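Local coordinates for variant surface glycoprotein MITat 1.13 (PDB 6Z8H) that probably forms the dense, antigenically variable coat by which the African trypanosome evades the immune response of its host, at residues Ala76-Thr79 / Met80-Lys83; Lys297-Val300 / Ile301-Leu305; Lys339-Lys342 / Asp343-Ser346. All blocks are in the same frame, centred on the assembly; numbering follows the deposited sequence.

Contact 1 of 3, residues Ala76-Thr79 / Met80-Lys83; sequences AVPT and MQRK
Ala76 meets Met80 and Gln81 where the chain turns from one long helix into the next. Ala76 is the first residue to leave helical angles after helix 34-75, Val77 takes the N-cap position of helix 78-129, and Pro78 opens its first turn. The Val77 carbonyl receives Gln81 N at 2.8 Å, close to straight at 167°, and Met80 N at the same 2.8 Å but so bent that this second bond is weak. One residue on, Arg82 N reaches Pro78 O at 2.9 Å.

Against this backbone, Gln81 runs back along the Ala76-Pro78 main chain. Its CG stands anti to its own carbonyl carbon (chi1 -68°), which puts CG 3.1 Å from Ala76 O, and the extended chain beyond carries the amide on toward Pro78 and Ala73. The proline ring and the glutamine lie side by side, pointing the same way, with Pro78 CG 3.8 Å from Gln81 OE1. On the flank, Ala76 CB packs on Met80 CB at 3.8 Å, while the rest of the methionine, bent at chi2 and chi3, heads away from the turn. Arg82 starts out past the Pro78 carbonyl, its CG 3.2 Å from that oxygen, and carries its guanidinium to the backbone oxygen of Ala303. Ile383 of the second subunit packs on both Gln81 and Arg82.

Proline suits the first turn because it has no amide hydrogen to satisfy there. Valine at the cap has no side-chain acceptor, and within this turn Met80 N makes just the weak, bent bond to Val77 O; Gln81 and Arg82 make the normal helical bonds. The amide end of Gln81 serves the other helix: NE2 bonds to Ala73 O, tying the start of helix 78-129 to the last turn of helix 34-75.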
loop_
_atom_site.group_PDB
_atom_site.type_symbol
_atom_site.label_atom_id
_atom_site.label_comp_id
_atom_site.label_asym_id
_atom_site.label_seq_id
_atom_site.Cartn_x
_atom_site.Cartn_y
_atom_site.Cartn_z
ATOM N N ALA A 76 -18.824 -10.406 -35.994
ATOM C CA ALA A 76 -18.849 -11.772 -36.509
ATOM C C ALA A 76 -20.098 -12.060 -37.340
ATOM O O ALA A 76 -21.111 -11.355 -37.270
ATOM C CB ALA A 76 -18.788 -12.758 -35.348
ATOM N N VAL A 77 -20.006 -13.130 -38.129
ATOM C CA VAL A 77 -21.126 -13.611 -38.933
ATOM C C VAL A 77 -22.162 -14.244 -38.007
ATOM O O VAL A 77 -21.828 -14.709 -36.903
ATOM C CB VAL A 77 -20.684 -14.598 -40.031
ATOM C CG1 VAL A 77 -19.665 -13.986 -40.972
ATOM C CG2 VAL A 77 -20.158 -15.892 -39.422
ATOM N N PRO A 78 -23.425 -14.337 -38.433
ATOM C CA PRO A 78 -24.476 -14.773 -37.498
ATOM C C PRO A 78 -24.232 -16.114 -36.820
ATOM O O PRO A 78 -24.600 -16.263 -35.654
ATOM C CB PRO A 78 -25.732 -14.814 -38.384
ATOM C CG PRO A 78 -25.484 -13.749 -39.385
ATOM C CD PRO A 78 -23.990 -13.782 -39.673
ATOM N N THR A 79 -23.705 -17.114 -37.536
ATOM C CA THR A 79 -23.454 -18.398 -36.894
ATOM C C THR A 79 -22.515 -18.238 -35.709
ATOM O O THR A 79 -22.663 -18.943 -34.705
ATOM C CB THR A 79 -22.897 -19.417 -37.893
ATOM O OG1 THR A 79 -21.723 -18.892 -38.525
ATOM C CG2 THR A 79 -23.949 -19.763 -38.929
ATOM N N MET A 80 -21.542 -17.315 -35.806
ATOM C CA MET A 80 -20.621 -17.074 -34.699
ATOM C C MET A 80 -21.240 -16.125 -33.685
ATOM O O MET A 80 -21.084 -16.313 -32.470
ATOM C CB MET A 80 -19.300 -16.508 -35.224
ATOM C CG MET A 80 -18.191 -17.546 -35.443
ATOM S SD MET A 80 -17.773 -18.580 -34.015
ATOM C CE MET A 80 -17.322 -17.378 -32.804
ATOM N N GLN A 81 -21.963 -15.109 -34.163
ATOM C CA GLN A 81 -22.615 -14.202 -33.233
ATOM C C GLN A 81 -23.528 -14.954 -32.281
ATOM O O GLN A 81 -23.626 -14.606 -31.098
ATOM C CB GLN A 81 -23.446 -13.172 -33.975
ATOM C CG GLN A 81 -22.712 -12.166 -34.779
ATOM C CD GLN A 81 -23.672 -11.242 -35.513
ATOM O OE1 GLN A 81 -24.420 -11.686 -36.387
ATOM N NE2 GLN A 81 -23.688 -9.979 -35.142
ATOM N N ARG A 82 -24.232 -15.965 -32.782
ATOM C CA ARG A 82 -25.137 -16.687 -31.909
ATOM C C ARG A 82 -24.382 -17.430 -30.809
ATOM O O ARG A 82 -24.957 -17.646 -29.742
ATOM C CB ARG A 82 -25.985 -17.654 -32.734
ATOM C CG ARG A 82 -27.004 -16.949 -33.619
ATOM C CD ARG A 82 -27.718 -17.958 -34.469
ATOM N NE ARG A 82 -28.642 -17.362 -35.420
ATOM C CZ ARG A 82 -29.873 -16.968 -35.118
ATOM N NH1 ARG A 82 -30.328 -17.070 -33.876
ATOM N NH2 ARG A 82 -30.649 -16.460 -36.052
ATOM N N LYS A 83 -23.140 -17.861 -31.061
ATOM C CA LYS A 83 -22.294 -18.472 -30.027
ATOM C C LYS A 83 -21.761 -17.437 -29.036
ATOM O O LYS A 83 -21.467 -17.780 -27.899
ATOM C CB LYS A 83 -21.127 -19.214 -30.695
ATOM C CG LYS A 83 -21.581 -20.355 -31.660
ATOM C CD LYS A 83 -20.428 -20.967 -32.445
ATOM C CE LYS A 83 -20.853 -22.230 -33.168
ATOM N NZ LYS A 83 -19.690 -22.877 -33.855
#

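Contact 2 of 3, residues Lys297-Val300 / Ile301-Leu305; sequences KLMV and IKALL
Leu298 and Lys302 meet first through a peptide group, the flat unit in a contact without aromatic rings: Lys302 N approaches Leu298 O at 3.0 Å, in the carbonyl plane. The next bond is more tilted, Ala303 N lying 29° from the Met299 carbonyl plane and 2.9 Å from Met299 O. Val300 O is shared, taking Leu304 N at 2.8 Å and, weakly, Leu305 N at 3.2 Å.

The Lys302 chain lies over the side chains of the preceding turn. Its CD sits 3.7 Å from Leu298 CG, and its CE is 3.7 Å from Met299 CE. Met299, bent at chi2 and chi3, curls forward along the helix so that SD also reaches Ala303 CB at 3.9 Å. This is helix 294-304, a short helix enclosed on several sides in the region of the chain that gathers at the helical-hairpin tip of the A-type fold. Val300 and Leu304 touch helices 78-129 and 318-329; Leu298, Lys302 and Ala303 pack against Arg377 and Leu380 of the second subunit. Met299 faces both, touching Leu85 and Pro86 as well as Ala376 of the second subunit.

Kinks at chi3 (87°) and chi4 (55°) curl the end of Lys302 round, and the ammonium of this buried lysine is met by a salt bridge to Glu311 and by hydrogen bonds to the carbonyls of Pro308 and Ala310. Ile301 touches Lys307, Ala310 and Ala316 of the same following loop.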
loop_
_atom_site.group_PDB
_atom_site.type_symbol
_atom_site.label_atom_id
_atom_site.label_comp_id
_atom_site.label_asym_id
_atom_site.label_seq_id
_atom_site.Cartn_x
_atom_site.Cartn_y
_atom_site.Cartn_z
ATOM N N LYS A 297 -27.977 -19.385 -19.879
ATOM C CA LYS A 297 -28.910 -20.420 -20.305
ATOM C C LYS A 297 -30.061 -19.821 -21.096
ATOM O O LYS A 297 -30.513 -20.404 -22.088
ATOM C CB LYS A 297 -29.431 -21.167 -19.090
ATOM C CG LYS A 297 -28.336 -21.792 -18.237
ATOM C CD LYS A 297 -28.906 -22.397 -16.978
ATOM C CE LYS A 297 -27.908 -22.439 -15.851
ATOM N NZ LYS A 297 -28.590 -22.640 -14.541
ATOM N N LEU A 298 -30.581 -18.676 -20.657
ATOM C CA LEU A 298 -31.670 -18.040 -21.396
ATOM C C LEU A 298 -31.253 -17.610 -22.802
ATOM O O LEU A 298 -32.021 -17.777 -23.751
ATOM C CB LEU A 298 -32.248 -16.868 -20.616
ATOM C CG LEU A 298 -33.330 -16.044 -21.299
ATOM C CD1 LEU A 298 -34.515 -16.954 -21.615
ATOM C CD2 LEU A 298 -33.725 -14.900 -20.397
ATOM N N MET A 299 -30.113 -16.944 -22.948
ATOM C CA MET A 299 -29.650 -16.547 -24.274
ATOM C C MET A 299 -29.257 -17.734 -25.149
ATOM O O MET A 299 -29.336 -17.621 -26.374
ATOM C CB MET A 299 -28.574 -15.459 -24.151
ATOM C CG MET A 299 -28.152 -14.809 -25.445
ATOM S SD MET A 299 -29.500 -14.110 -26.418
ATOM C CE MET A 299 -30.020 -12.708 -25.448
ATOM N N VAL A 300 -28.873 -18.876 -24.572
ATOM C CA VAL A 300 -28.777 -20.081 -25.397
ATOM C C VAL A 300 -30.114 -20.387 -26.065
ATOM O O VAL A 300 -30.174 -20.694 -27.264
ATOM C CB VAL A 300 -28.269 -21.276 -24.570
ATOM C CG1 VAL A 300 -28.454 -22.543 -25.362
ATOM C CG2 VAL A 300 -26.806 -21.075 -24.197
ATOM N N ILE A 301 -31.208 -20.293 -25.305
ATOM C CA ILE A 301 -32.538 -20.545 -25.864
ATOM C C ILE A 301 -32.872 -19.505 -26.924
ATOM O O ILE A 301 -33.368 -19.825 -28.010
ATOM C CB ILE A 301 -33.577 -20.534 -24.734
ATOM C CG1 ILE A 301 -33.274 -21.640 -23.719
ATOM C CG2 ILE A 301 -34.992 -20.712 -25.321
ATOM C CD1 ILE A 301 -34.168 -21.623 -22.495
ATOM N N LYS A 302 -32.626 -18.236 -26.615
ATOM C CA LYS A 302 -33.034 -17.171 -27.520
ATOM C C LYS A 302 -32.243 -17.214 -28.820
ATOM O O LYS A 302 -32.809 -17.025 -29.905
ATOM C CB LYS A 302 -32.839 -15.807 -26.833
ATOM C CG LYS A 302 -33.794 -15.540 -25.661
ATOM C CD LYS A 302 -33.327 -14.501 -24.689
ATOM C CE LYS A 302 -33.689 -13.153 -25.027
ATOM N NZ LYS A 302 -35.153 -12.932 -25.242
ATOM N N ALA A 303 -30.929 -17.423 -28.729
ATOM C CA ALA A 303 -30.024 -17.246 -29.855
ATOM C C ALA A 303 -29.669 -18.548 -30.551
ATOM O O ALA A 303 -29.371 -18.527 -31.746
ATOM C CB ALA A 303 -28.728 -16.559 -29.389
ATOM N N LEU A 304 -29.644 -19.675 -29.829
ATOM C CA LEU A 304 -29.221 -20.943 -30.404
ATOM C C LEU A 304 -30.348 -21.944 -30.604
ATOM O O LEU A 304 -30.135 -22.933 -31.309
ATOM C CB LEU A 304 -28.108 -21.576 -29.561
ATOM C CG LEU A 304 -26.776 -20.821 -29.590
ATOM C CD1 LEU A 304 -25.794 -21.356 -28.532
ATOM C CD2 LEU A 304 -26.144 -20.892 -30.968
ATOM N N LEU A 305 -31.527 -21.728 -30.010
ATOM C CA LEU A 305 -32.673 -22.610 -30.214
ATOM C C LEU A 305 -33.820 -21.902 -30.928
ATOM O O LEU A 305 -34.957 -22.389 -30.901
ATOM C CB LEU A 305 -33.155 -23.179 -28.884
ATOM C CG LEU A 305 -32.179 -24.121 -28.195
ATOM C CD1 LEU A 305 -32.748 -24.625 -26.877
ATOM C CD2 LEU A 305 -31.829 -25.297 -29.108
#

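Contact 3 of 3, residues Lys339-Lys342 / Asp343-Ser346; sequences KTWK and DIGS
Trp341 lays one indole face against Ile344, a turn further along the same helix. Ile344 CD1 is poised over the six-membered ring, 3.9 Å from its centroid and only 13° off the ring normal, a clear CH-pi contact. The second branch lies on the same face, Ile344 CG2 coming to 3.8 Å from Trp341 CZ3. With CG1 anti to the isoleucine's own carbonyl carbon (chi1 -72°) and CD1 extended beyond it, both branches reach the indole. Tyr336 adds an edge-to-face partner for Trp341.

Asp343 turns its carboxylate another way, back along the helix, where its CG is 3.2 Å from Lys339 O. That carbonyl is already taken by Asp343 N at 2.7 Å. Farther on, Ser346 bends its hydroxyl back, OG donating to Asp343 O at 2.9 Å, and the Thr347 hydroxyl bonds to the same oxygen.

The arrangement is that of a short amphipathic helix at its C-terminal end: helix 336-345 packs on helix 34-75, Trp341 touching Ala65, Lys68 and Leu69 and Ile344 touching Leu69, while serine and threonine hydroxyls take up carbonyls of its last turn before the hairpin of strands 348-351 and 358-361.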
loop_
_atom_site.group_PDB
_atom_site.type_symbol
_atom_site.label_atom_id
_atom_site.label_comp_id
_atom_site.label_asym_id
_atom_site.label_seq_id
_atom_site.Cartn_x
_atom_site.Cartn_y
_atom_site.Cartn_z
ATOM N N LYS A 339 -11.479 -23.595 -28.723
ATOM C CA LYS A 339 -12.144 -23.265 -29.983
ATOM C C LYS A 339 -12.915 -21.946 -29.875
ATOM O O LYS A 339 -12.691 -21.020 -30.665
ATOM C CB LYS A 339 -13.073 -24.404 -30.433
ATOM C CG LYS A 339 -12.351 -25.714 -30.670
ATOM C CD LYS A 339 -11.697 -25.787 -32.048
ATOM C CE LYS A 339 -12.004 -27.132 -32.716
ATOM N NZ LYS A 339 -11.220 -27.368 -33.968
ATOM N N THR A 340 -13.799 -21.812 -28.880
ATOM C CA THR A 340 -14.686 -20.648 -28.877
ATOM C C THR A 340 -13.888 -19.356 -28.755
ATOM O O THR A 340 -14.092 -18.414 -29.517
ATOM C CB THR A 340 -15.716 -20.719 -27.748
ATOM O OG1 THR A 340 -16.254 -22.036 -27.660
ATOM C CG2 THR A 340 -16.853 -19.738 -28.002
ATOM N N TRP A 341 -12.996 -19.279 -27.775
ATOM C CA TRP A 341 -12.216 -18.060 -27.609
ATOM C C TRP A 341 -11.186 -17.881 -28.715
ATOM O O TRP A 341 -10.824 -16.744 -29.046
ATOM C CB TRP A 341 -11.578 -18.008 -26.215
ATOM C CG TRP A 341 -12.481 -17.310 -25.249
ATOM C CD1 TRP A 341 -13.310 -17.881 -24.331
ATOM C CD2 TRP A 341 -12.709 -15.902 -25.173
ATOM N NE1 TRP A 341 -14.029 -16.906 -23.674
ATOM C CE2 TRP A 341 -13.662 -15.679 -24.160
ATOM C CE3 TRP A 341 -12.181 -14.806 -25.846
ATOM C CZ2 TRP A 341 -14.108 -14.396 -23.819
ATOM C CZ3 TRP A 341 -12.621 -13.541 -25.505
ATOM C CH2 TRP A 341 -13.555 -13.345 -24.485
ATOM N N LYS A 342 -10.732 -18.968 -29.301
ATOM C CA LYS A 342 -9.845 -18.875 -30.461
ATOM C C LYS A 342 -10.659 -18.251 -31.605
ATOM O O LYS A 342 -10.129 -17.392 -32.244
ATOM C CB LYS A 342 -9.235 -20.240 -30.784
ATOM C CG LYS A 342 -8.023 -20.582 -29.937
ATOM C CD LYS A 342 -6.930 -19.535 -30.046
ATOM C CE LYS A 342 -5.594 -19.961 -29.482
ATOM N NZ LYS A 342 -4.693 -18.808 -29.239
ATOM N N ASP A 343 -11.887 -18.709 -31.859
ATOM C CA ASP A 343 -12.695 -18.152 -32.935
ATOM C C ASP A 343 -13.035 -16.688 -32.660
ATOM O O ASP A 343 -13.092 -15.869 -33.587
ATOM C CB ASP A 343 -13.962 -18.987 -33.105
ATOM C CG ASP A 343 -13.679 -20.371 -33.651
ATOM O OD1 ASP A 343 -12.533 -20.620 -34.092
ATOM O OD2 ASP A 343 -14.597 -21.213 -33.624
ATOM N N ILE A 344 -13.296 -16.343 -31.394
ATOM C CA ILE A 344 -13.555 -14.946 -31.044
ATOM C C ILE A 344 -12.366 -14.075 -31.432
ATOM O O ILE A 344 -12.520 -13.018 -32.054
ATOM C CB ILE A 344 -13.887 -14.813 -29.546
ATOM C CG1 ILE A 344 -15.274 -15.384 -29.252
ATOM C CG2 ILE A 344 -13.816 -13.356 -29.092
ATOM C CD1 ILE A 344 -15.562 -15.537 -27.765
ATOM N N GLY A 345 -11.161 -14.521 -31.082
ATOM C CA GLY A 345 -9.957 -13.765 -31.376
ATOM C C GLY A 345 -9.611 -13.661 -32.847
ATOM O O GLY A 345 -8.903 -12.729 -33.239
ATOM N N SER A 346 -10.082 -14.591 -33.665
ATOM C CA SER A 346 -9.829 -14.578 -35.099
ATOM C C SER A 346 -10.867 -13.766 -35.866
ATOM O O SER A 346 -10.783 -13.656 -37.094
ATOM C CB SER A 346 -9.822 -16.009 -35.643
ATOM O OG SER A 346 -11.124 -16.553 -35.633
#

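In the fold
All three contacts cluster at one end of the elongated molecule. Contact 1, at the surface, forms the bend between the two long helices, with a proline and a glutamine at the helix start; contacts 2 and 3, both partly buried, belong to short helices laid beside those long ones and lean more on aliphatic or aromatic packing. Contact 1 touches both others. Its arginine link to contact 2 is polar, with Arg82 O also packing on Leu304 CG at 3.7 Å, whereas its link to contact 3 is apolar, Met80 CE on Asp343 CB at 3.7 Å. Contacts 2 and 3 stay about 9 Å apart at their nearest atoms. The second subunit reaches contacts 1 and 2 but not contact 3.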